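Local coordinates for sigma regulatory family protein-PP2C phosphatase (Chlamydia trachomatis serovar L2, PDB 6MAB) that probably senses tricarboxylic acid cycle intermediates through this periplasmic domain and is thought to act as a phosphatase in a sigma-factor regulatory pathway, at residues Y72-F86 / Q140-T152. Sequence-based numbering, arbitrary orientation.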
loop_
_atom_site.group_PDB
_atom_site.type_symbol
_atom_site.label_atom_id
_atom_site.label_comp_id
_atom_site.label_asym_id
_atom_site.label_seq_id
_atom_site.Cartn_x
_atom_site.Cartn_y
_atom_site.Cartn_z
ATOM N N TYR A 72 11.861 -2.948 11.670
ATOM C CA TYR A 72 10.550 -2.351 11.479
ATOM C C TYR A 72 10.623 -0.875 11.814
ATOM O O TYR A 72 11.363 -0.472 12.715
ATOM C CB TYR A 72 9.507 -3.026 12.362
ATOM C CG TYR A 72 9.200 -4.415 11.899
ATOM C CD1 TYR A 72 8.237 -4.632 10.932
ATOM C CD2 TYR A 72 9.902 -5.504 12.384
ATOM C CE1 TYR A 72 7.955 -5.896 10.482
ATOM C CE2 TYR A 72 9.618 -6.785 11.939
ATOM C CZ TYR A 72 8.643 -6.965 10.989
ATOM O OH TYR A 72 8.357 -8.211 10.502
ATOM N N LYS A 73 9.861 -0.057 11.088
ATOM C CA LYS A 73 9.686 1.309 11.554
ATOM C C LYS A 73 8.921 1.322 12.868
ATOM O O LYS A 73 9.203 2.148 13.741
ATOM C CB LYS A 73 8.975 2.148 10.495
ATOM C CG LYS A 73 8.662 3.573 10.975
ATOM C CD LYS A 73 7.964 4.413 9.908
ATOM C CE LYS A 73 7.738 5.838 10.396
ATOM N NZ LYS A 73 8.919 6.674 10.104
ATOM N N GLU A 74 7.981 0.396 13.033
ATOM C CA GLU A 74 7.196 0.299 14.254
ATOM C C GLU A 74 6.605 -1.090 14.352
ATOM O O GLU A 74 6.044 -1.598 13.377
ATOM C CB GLU A 74 6.055 1.335 14.265
ATOM C CG GLU A 74 5.147 1.278 15.502
ATOM C CD GLU A 74 4.086 2.377 15.503
ATOM O OE1 GLU A 74 4.360 3.434 14.908
ATOM O OE2 GLU A 74 2.987 2.188 16.085
ATOM N N ILE A 75 6.700 -1.688 15.529
ATOM C CA ILE A 75 5.812 -2.779 15.886
ATOM C C ILE A 75 5.160 -2.436 17.221
ATOM O O ILE A 75 5.853 -2.090 18.184
ATOM C CB ILE A 75 6.558 -4.127 15.938
ATOM C CG1 ILE A 75 5.608 -5.208 16.402
ATOM C CG2 ILE A 75 7.748 -4.050 16.860
ATOM C CD1 ILE A 75 6.121 -6.589 16.095
ATOM N N SER A 76 3.819 -2.482 17.260
ATOM C CA SER A 76 3.047 -2.038 18.416
ATOM C C SER A 76 1.953 -3.036 18.779
ATOM O O SER A 76 1.284 -3.582 17.907
ATOM C CB SER A 76 2.387 -0.675 18.152
ATOM O OG SER A 76 3.362 0.337 18.013
ATOM N N LEU A 77 1.775 -3.230 20.082
ATOM C CA LEU A 77 0.608 -3.893 20.633
ATOM C C LEU A 77 -0.400 -2.827 21.004
ATOM O O LEU A 77 -0.116 -1.963 21.852
ATOM C CB LEU A 77 0.960 -4.703 21.868
ATOM C CG LEU A 77 1.684 -6.024 21.784
ATOM C CD1 LEU A 77 1.845 -6.529 23.223
ATOM C CD2 LEU A 77 0.884 -6.998 20.925
ATOM N N VAL A 78 -1.572 -2.906 20.388
ATOM C CA VAL A 78 -2.618 -1.902 20.508
ATOM C C VAL A 78 -3.787 -2.554 21.223
ATOM O O VAL A 78 -4.418 -3.473 20.692
ATOM C CB VAL A 78 -3.029 -1.352 19.137
ATOM C CG1 VAL A 78 -4.008 -0.151 19.301
ATOM C CG2 VAL A 78 -1.797 -0.941 18.362
ATOM N N LYS A 79 -4.081 -2.086 22.435
ATOM C CA LYS A 79 -5.159 -2.672 23.212
ATOM C C LYS A 79 -6.488 -2.155 22.685
ATOM O O LYS A 79 -6.632 -0.969 22.383
ATOM C CB LYS A 79 -5.010 -2.317 24.692
ATOM C CG LYS A 79 -6.131 -2.814 25.558
ATOM C CD LYS A 79 -5.931 -2.377 27.002
ATOM C CE LYS A 79 -7.073 -2.848 27.885
ATOM N NZ LYS A 79 -7.129 -4.338 27.959
ATOM N N LYS A 80 -7.458 -3.046 22.563
ATOM C CA LYS A 80 -8.837 -2.635 22.354
ATOM C C LYS A 80 -9.459 -2.459 23.733
ATOM O O LYS A 80 -9.695 -3.437 24.450
ATOM C CB LYS A 80 -9.598 -3.653 21.510
ATOM C CG LYS A 80 -10.967 -3.167 21.032
ATOM C CD LYS A 80 -11.689 -4.293 20.307
ATOM C CE LYS A 80 -13.057 -3.879 19.788
ATOM N NZ LYS A 80 -13.714 -5.052 19.142
ATOM N N GLU A 81 -9.692 -1.210 24.120
ATOM C CA GLU A 81 -10.285 -0.921 25.415
ATOM C C GLU A 81 -11.748 -1.371 25.442
ATOM O O GLU A 81 -12.354 -1.680 24.411
ATOM C CB GLU A 81 -10.179 0.573 25.721
ATOM C CG GLU A 81 -8.773 1.143 25.638
ATOM C CD GLU A 81 -7.969 0.927 26.907
ATOM O OE1 GLU A 81 -8.383 0.099 27.748
ATOM O OE2 GLU A 81 -6.927 1.599 27.066
ATOM N N ALA A 82 -12.326 -1.397 26.646
ATOM C CA ALA A 82 -13.707 -1.849 26.782
ATOM C C ALA A 82 -14.662 -0.953 26.000
ATOM O O ALA A 82 -15.606 -1.444 25.371
ATOM C CB ALA A 82 -14.100 -1.903 28.259
ATOM N N ASP A 83 -14.429 0.360 26.016
ATOM C CA ASP A 83 -15.268 1.296 25.262
ATOM C C ASP A 83 -15.022 1.242 23.736
ATOM O O ASP A 83 -15.573 2.096 23.029
ATOM C CB ASP A 83 -15.046 2.720 25.781
ATOM C CG ASP A 83 -13.593 3.147 25.726
ATOM O OD1 ASP A 83 -12.844 2.624 24.881
ATOM O OD2 ASP A 83 -13.199 4.012 26.535
ATOM N N GLY A 84 -14.225 0.293 23.234
ATOM C CA GLY A 84 -13.973 0.154 21.815
ATOM C C GLY A 84 -12.844 1.009 21.277
ATOM O O GLY A 84 -12.472 0.842 20.109
ATOM N N ASN A 85 -12.294 1.918 22.082
ATOM C CA ASN A 85 -11.155 2.724 21.668
ATOM C C ASN A 85 -9.879 1.888 21.672
ATOM O O ASN A 85 -9.738 0.933 22.446
ATOM C CB ASN A 85 -10.975 3.926 22.597
ATOM C CG ASN A 85 -12.125 4.923 22.506
ATOM O OD1 ASN A 85 -12.700 5.138 21.441
ATOM N ND2 ASN A 85 -12.453 5.540 23.629
ATOM N N PHE A 86 -8.937 2.274 20.813
ATOM C CA PHE A 86 -7.649 1.598 20.689
ATOM C C PHE A 86 -6.538 2.455 21.279
ATOM O O PHE A 86 -6.495 3.673 21.059
ATOM C CB PHE A 86 -7.332 1.300 19.220
ATOM C CG PHE A 86 -8.176 0.208 18.633
ATOM C CD1 PHE A 86 -7.827 -1.112 18.814
ATOM C CD2 PHE A 86 -9.312 0.503 17.909
ATOM C CE1 PHE A 86 -8.598 -2.135 18.275
ATOM C CE2 PHE A 86 -10.089 -0.511 17.371
ATOM C CZ PHE A 86 -9.725 -1.834 17.564
ATOM N N GLN A 140 -12.242 -15.923 21.883
ATOM C CA GLN A 140 -12.019 -15.440 20.524
ATOM C C GLN A 140 -12.441 -13.983 20.340
ATOM O O GLN A 140 -12.529 -13.506 19.201
ATOM C CB GLN A 140 -12.721 -16.325 19.487
ATOM C CG GLN A 140 -11.834 -17.406 18.893
ATOM C CD GLN A 140 -11.132 -18.245 19.939
ATOM O OE1 GLN A 140 -11.772 -18.861 20.791
ATOM N NE2 GLN A 140 -9.803 -18.273 19.878
ATOM N N GLU A 141 -12.699 -13.260 21.424
ATOM C CA GLU A 141 -12.940 -11.828 21.325
ATOM C C GLU A 141 -11.649 -11.092 20.973
ATOM O O GLU A 141 -10.549 -11.495 21.365
ATOM C CB GLU A 141 -13.497 -11.288 22.644
ATOM C CG GLU A 141 -13.836 -9.815 22.595
ATOM N N VAL A 142 -11.792 -9.984 20.246
ATOM C CA VAL A 142 -10.634 -9.160 19.914
ATOM C C VAL A 142 -10.150 -8.466 21.180
ATOM O O VAL A 142 -10.887 -7.699 21.810
ATOM C CB VAL A 142 -10.959 -8.143 18.809
ATOM C CG1 VAL A 142 -9.816 -7.150 18.648
ATOM C CG2 VAL A 142 -11.198 -8.847 17.472
ATOM N N LEU A 143 -8.913 -8.756 21.568
ATOM C CA LEU A 143 -8.281 -8.112 22.710
ATOM C C LEU A 143 -7.439 -6.922 22.303
ATOM O O LEU A 143 -7.155 -6.047 23.131
ATOM C CB LEU A 143 -7.385 -9.107 23.445
ATOM C CG LEU A 143 -8.061 -10.365 24.017
ATOM C CD1 LEU A 143 -7.062 -11.263 24.715
ATOM C CD2 LEU A 143 -9.169 -9.964 24.997
ATOM N N GLY A 144 -7.022 -6.882 21.050
ATOM C CA GLY A 144 -6.114 -5.858 20.597
ATOM C C GLY A 144 -5.659 -6.191 19.196
ATOM O O GLY A 144 -6.149 -7.138 18.574
ATOM N N VAL A 145 -4.712 -5.399 18.722
ATOM C CA VAL A 145 -4.200 -5.510 17.365
ATOM C C VAL A 145 -2.683 -5.433 17.415
ATOM O O VAL A 145 -2.126 -4.602 18.133
ATOM C CB VAL A 145 -4.782 -4.402 16.465
ATOM C CG1 VAL A 145 -4.103 -4.399 15.084
ATOM C CG2 VAL A 145 -6.290 -4.601 16.329
ATOM N N LEU A 146 -2.012 -6.328 16.683
ATOM C CA LEU A 146 -0.573 -6.219 16.444
ATOM C C LEU A 146 -0.386 -5.388 15.180
ATOM O O LEU A 146 -0.812 -5.789 14.087
ATOM C CB LEU A 146 0.072 -7.592 16.292
ATOM C CG LEU A 146 1.589 -7.544 16.074
ATOM C CD1 LEU A 146 2.286 -6.923 17.272
ATOM C CD2 LEU A 146 2.151 -8.940 15.833
ATOM N N TYR A 147 0.201 -4.198 15.351
ATOM C CA TYR A 147 0.317 -3.170 14.335
ATOM C C TYR A 147 1.787 -3.033 13.943
ATOM O O TYR A 147 2.630 -2.775 14.804
ATOM C CB TYR A 147 -0.231 -1.879 14.932
ATOM C CG TYR A 147 -0.186 -0.632 14.073
ATOM C CD1 TYR A 147 0.952 0.142 14.009
ATOM C CD2 TYR A 147 -1.312 -0.206 13.380
ATOM C CE1 TYR A 147 0.985 1.318 13.234
ATOM C CE2 TYR A 147 -1.287 0.961 12.608
ATOM C CZ TYR A 147 -0.140 1.713 12.552
ATOM O OH TYR A 147 -0.103 2.879 11.809
ATOM N N THR A 148 2.102 -3.223 12.658
ATOM C CA THR A 148 3.474 -3.063 12.189
ATOM C C THR A 148 3.535 -2.148 10.966
ATOM O O THR A 148 2.625 -2.120 10.118
ATOM C CB THR A 148 4.171 -4.389 11.873
ATOM O OG1 THR A 148 3.428 -5.102 10.903
ATOM C CG2 THR A 148 4.308 -5.247 13.122
ATOM N N LEU A 149 4.625 -1.379 10.923
ATOM C CA LEU A 149 4.991 -0.505 9.814
ATOM C C LEU A 149 6.377 -0.897 9.319
ATOM O O LEU A 149 7.326 -0.943 10.110
ATOM C CB LEU A 149 5.012 0.961 10.253
ATOM C CG LEU A 149 3.749 1.562 10.857
ATOM C CD1 LEU A 149 4.018 3.001 11.300
ATOM C CD2 LEU A 149 2.564 1.516 9.891
ATOM N N SER A 150 6.483 -1.178 8.024
ATOM C CA SER A 150 7.720 -1.592 7.375
ATOM C C SER A 150 7.982 -0.720 6.142
ATOM O O SER A 150 7.092 -0.537 5.297
ATOM C CB SER A 150 7.610 -3.105 6.993
ATOM O OG SER A 150 8.585 -3.499 6.060
ATOM N N ASP A 151 9.196 -0.166 6.036
ATOM C CA ASP A 151 9.543 0.604 4.845
ATOM C C ASP A 151 9.573 -0.332 3.641
ATOM O O ASP A 151 10.261 -1.360 3.666
ATOM C CB ASP A 151 10.890 1.282 5.031
ATOM C CG ASP A 151 11.137 2.391 4.030
ATOM O OD1 ASP A 151 10.654 2.298 2.890
ATOM O OD2 ASP A 151 11.836 3.369 4.393
ATOM N N THR A 152 8.816 -0.000 2.598
ATOM C CA THR A 152 8.754 -0.839 1.411
ATOM C C THR A 152 9.803 -0.507 0.357
ATOM O O THR A 152 9.747 -1.080 -0.735
ATOM C CB THR A 152 7.377 -0.763 0.770
ATOM O OG1 THR A 152 7.154 0.556 0.253
ATOM C CG2 THR A 152 6.305 -1.129 1.784
HETATM O O HOH W 1 -7.637 -6.387 25.711
HETATM O O HOH W 2 -13.721 -6.924 21.195
#
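The antiparallel pairing of strands 74-80 and 142-151 begins at a classic beta bulge, where K73 and E74 both face L149. L149 O takes a weak bond from K73 N and a straighter one from E74 N (3.3 Å), while L149 N returns a bond to E74 O. Further along, the hydrogen-bonded pairs S76–Y147 and V78–V145 each close with two backbone bonds, Y147 N reaching S76 O at 2.8 Å and 178°. These strands are central neighbours in a PAS-like antiparallel sheet of order 2-1-5-4-3; a second such sheet and the long helix 2-31 are consistent with a double-Cache sensor. Toward helix 35-45, I75 CG1 lies alongside T148 CG2 at 3.5 Å, and L146 CD1 bridges I75 CG1 and L77 CD2. On the other face, the extended E74 chain, with CG anti to the backbone N (chi1 178°), runs beside L149 and carries OE2 to 3.6 Å from Y147 CD1, the carboxylate turned 41° from the ring. E74 OE2 also accepts from S76 OG (2.7 Å) and hydrogen-bonds Y101 OH, and OE1 forms a salt bridge with R93, so the buried carboxylate is probably ionised. At the far end, K80 N donates a hydrogen bond to L143 O from above the carbonyl plane, and the extended K80 chain passes across V142, its CD 3.8 Å from V142 CG1; one water joins K80 NZ to V142 O and another K79 NZ to L143 O.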